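Local coordinates for sensor-type histidine kinase PrrB (Mycobacterium tuberculosis, PDB 1YSR), which uses ATP to phosphorylate a histidine as the sensor kinase of a two-component system, probably PrrB/PrrA, the deposited piece being its C-terminal ATP-binding domain, at residues A[77-82]-A[139-144]. Residues are numbered along the deposited sequence; the frame is centred on the assembly and turned at random.
Sequences GVEIAI and GARLVL
Ile80 and Ile82 pair with Leu144 and Leu142 through four backbone hydrogen bonds, joining segments 77-82 and 139-144 in antiparallel register. Ile80 N reaches Leu144 O at 2.9 Å, and Leu142 N reaches Ile82 O at the same length. Between these two hydrogen-bonded pairs lies the non-hydrogen-bonded pair Ala81-Val143, where the CA atoms approach to 4.4 Å and CA-H...O contacts run from Ala81 to Leu142 O and from Val143 to Ile80 O.

On the face carrying Ala81 and Val143, the extended side chain of Arg141 lies across Ala81: with CG anti to the backbone N (chi1 174°), the chain carries the guanidinium across to the methyl, and a near-perpendicular turn at chi4 (94°) presents its face, Arg141 NH1 standing 3.2 Å from Ala81 CB. Glu79 approaches the edge of the same guanidinium, its OE2 3.5 Å from Arg141 NH2 in a long salt bridge, with the carboxylate plane turned 81° from the guanidinium plane. On its way there Glu79 CG passes 3.5 Å from Val143 CG1. Asp83 at NH1 and Glu133 at NE hold the guanidinium, with Glu79 a longer third partner at NH2; Glu79 itself also forms a salt bridge to Arg145.

The opposite face is apolar. Ile80 CB meets Leu144 CB at 4.2 Å, while Leu142 and Leu144 also pack on Val119 of helix 117-125 and Ile82 on Val67 and Leu69. In the mixed five-stranded sheet of the GHKL-type ATPase domain, strand 77-84 is the middle one, flanked by 66-74, and 140-147 lies between it and the outermost strand 129-134.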
ATOM      1  N   GLY A  77      11.427 -10.928  -9.771  1.00 41.24           N
ATOM      2  CA  GLY A  77      10.635  -9.961  -9.002  1.00 37.87           C
ATOM      3  C   GLY A  77       9.780  -9.158  -9.951  1.00 36.86           C
ATOM      4  O   GLY A  77       9.105  -9.729 -10.805  1.00 38.08           O
ATOM      5  N   VAL A  78       9.819  -7.832  -9.839  1.00 35.95           N
ATOM      6  CA  VAL A  78       8.965  -7.030 -10.692  1.00 34.24           C
ATOM      7  C   VAL A  78       9.711  -5.841 -11.318  1.00 34.53           C
ATOM      8  O   VAL A  78      10.629  -5.282 -10.726  1.00 33.04           O
ATOM      9  CB  VAL A  78       7.790  -6.539  -9.845  1.00 34.08           C
ATOM     10  CG1 VAL A  78       8.296  -5.640  -8.684  1.00 36.10           C
ATOM     11  CG2 VAL A  78       6.697  -5.842 -10.670  1.00 34.53           C
ATOM     12  N   GLU A  79       9.274  -5.462 -12.517  1.00 33.55           N
ATOM     13  CA  GLU A  79       9.830  -4.308 -13.201  1.00 36.13           C
ATOM     14  C   GLU A  79       8.614  -3.399 -13.289  1.00 34.72           C
ATOM     15  O   GLU A  79       7.613  -3.762 -13.896  1.00 37.25           O
ATOM     16  CB  GLU A  79      10.361  -4.743 -14.576  1.00 35.77           C
ATOM     17  CG  GLU A  79      10.598  -3.683 -15.625  1.00 41.04           C
ATOM     18  CD  GLU A  79      11.203  -4.297 -16.897  1.00 40.51           C
ATOM     19  OE1 GLU A  79      12.312  -4.887 -16.779  1.00 44.78           O
ATOM     20  OE2 GLU A  79      10.569  -4.202 -17.980  1.00 49.75           O
ATOM     21  N   ILE A  80       8.679  -2.285 -12.578  1.00 32.96           N
ATOM     22  CA  ILE A  80       7.643  -1.261 -12.577  1.00 31.22           C
ATOM     23  C   ILE A  80       8.119  -0.182 -13.553  1.00 30.93           C
ATOM     24  O   ILE A  80       9.276   0.210 -13.531  1.00 30.70           O
ATOM     25  CB  ILE A  80       7.558  -0.625 -11.179  1.00 30.49           C
ATOM     26  CG1 ILE A  80       7.080  -1.679 -10.154  1.00 33.45           C
ATOM     27  CG2 ILE A  80       6.626   0.644 -11.157  1.00 29.35           C
ATOM     28  CD1 ILE A  80       7.288  -1.259  -8.695  1.00 39.39           C
ATOM     29  N   ALA A  81       7.248   0.308 -14.416  1.00 29.13           N
ATOM     30  CA  ALA A  81       7.678   1.390 -15.334  1.00 27.57           C
ATOM     31  C   ALA A  81       6.705   2.518 -15.328  1.00 28.42           C
ATOM     32  O   ALA A  81       5.498   2.277 -15.254  1.00 27.90           O
ATOM     33  CB  ALA A  81       7.808   0.819 -16.796  1.00 29.33           C
ATOM     34  N   ILE A  82       7.221   3.745 -15.359  1.00 27.78           N
ATOM     35  CA  ILE A  82       6.348   4.924 -15.475  1.00 27.54           C
ATOM     36  C   ILE A  82       6.780   5.552 -16.795  1.00 27.00           C
ATOM     37  O   ILE A  82       7.932   6.044 -16.927  1.00 26.59           O
ATOM     38  CB  ILE A  82       6.534   5.921 -14.299  1.00 27.38           C
ATOM     39  CG1 ILE A  82       6.177   5.231 -12.946  1.00 29.61           C
ATOM     40  CG2 ILE A  82       5.670   7.071 -14.492  1.00 25.77           C
ATOM     41  CD1 ILE A  82       7.346   4.896 -12.053  1.00 32.69           C
ATOM     42  N   GLY A 139       8.558  10.315 -24.216  1.00 31.83           N
ATOM     43  CA  GLY A 139       9.212  11.015 -23.150  1.00 29.85           C
ATOM     44  C   GLY A 139      10.130  10.085 -22.380  1.00 30.22           C
ATOM     45  O   GLY A 139      10.912   9.365 -22.959  1.00 30.00           O
ATOM     46  N   ALA A 140      10.051  10.154 -21.051  1.00 28.52           N
ATOM     47  CA  ALA A 140      10.893   9.321 -20.213  1.00 28.53           C
ATOM     48  C   ALA A 140      10.180   8.008 -19.882  1.00 27.43           C
ATOM     49  O   ALA A 140       8.946   7.975 -19.818  1.00 28.49           O
ATOM     50  CB  ALA A 140      11.200  10.086 -18.949  1.00 28.80           C
ATOM     51  N   ARG A 141      10.963   6.950 -19.656  1.00 28.39           N
ATOM     52  CA  ARG A 141      10.482   5.734 -19.090  1.00 28.63           C
ATOM     53  C   ARG A 141      11.362   5.516 -17.838  1.00 31.23           C
ATOM     54  O   ARG A 141      12.604   5.315 -17.949  1.00 29.06           O
ATOM     55  CB  ARG A 141      10.688   4.605 -20.093  1.00 28.69           C
ATOM     56  CG  ARG A 141      10.367   3.229 -19.578  1.00 29.05           C
ATOM     57  CD  ARG A 141      10.178   2.269 -20.777  1.00 41.03           C
ATOM     58  NE  ARG A 141      10.528   0.930 -20.373  1.00 42.45           N
ATOM     59  CZ  ARG A 141       9.651   0.051 -19.937  1.00 44.09           C
ATOM     60  NH1 ARG A 141       8.377   0.378 -19.894  1.00 43.15           N
ATOM     61  NH2 ARG A 141      10.055  -1.159 -19.572  1.00 48.39           N
ATOM     62  N   LEU A 142      10.753   5.621 -16.660  1.00 30.60           N
ATOM     63  CA  LEU A 142      11.487   5.343 -15.438  1.00 30.54           C
ATOM     64  C   LEU A 142      11.164   3.934 -15.010  1.00 30.87           C
ATOM     65  O   LEU A 142       9.985   3.589 -14.846  1.00 30.72           O
ATOM     66  CB  LEU A 142      11.065   6.323 -14.338  1.00 30.25           C
ATOM     67  CG  LEU A 142      11.556   6.174 -12.881  1.00 34.21           C
ATOM     68  CD1 LEU A 142      12.973   6.033 -12.774  1.00 32.51           C
ATOM     69  CD2 LEU A 142      11.146   7.429 -12.194  1.00 35.06           C
ATOM     70  N   VAL A 143      12.203   3.126 -14.802  1.00 29.99           N
ATOM     71  CA  VAL A 143      12.025   1.743 -14.549  1.00 30.54           C
ATOM     72  C   VAL A 143      12.588   1.402 -13.193  1.00 32.46           C
ATOM     73  O   VAL A 143      13.744   1.689 -12.903  1.00 32.16           O
ATOM     74  CB  VAL A 143      12.711   0.813 -15.591  1.00 33.46           C
ATOM     75  CG1 VAL A 143      12.245  -0.594 -15.322  1.00 32.26           C
ATOM     76  CG2 VAL A 143      12.318   1.164 -16.995  1.00 34.68           C
ATOM     77  N   LEU A 144      11.765   0.796 -12.353  1.00 30.31           N
ATOM     78  CA  LEU A 144      12.263   0.375 -11.015  1.00 32.18           C
ATOM     79  C   LEU A 144      12.276  -1.091 -11.047  1.00 31.47           C
ATOM     80  O   LEU A 144      11.263  -1.686 -11.333  1.00 31.72           O
ATOM     81  CB  LEU A 144      11.296   0.746  -9.923  1.00 32.72           C
ATOM     82  CG  LEU A 144      10.933   2.149  -9.569  1.00 39.14           C
ATOM     83  CD1 LEU A 144      10.789   2.130  -8.048  1.00 46.12           C
ATOM     84  CD2 LEU A 144      11.973   3.106 -10.021  1.00 52.22           C
TER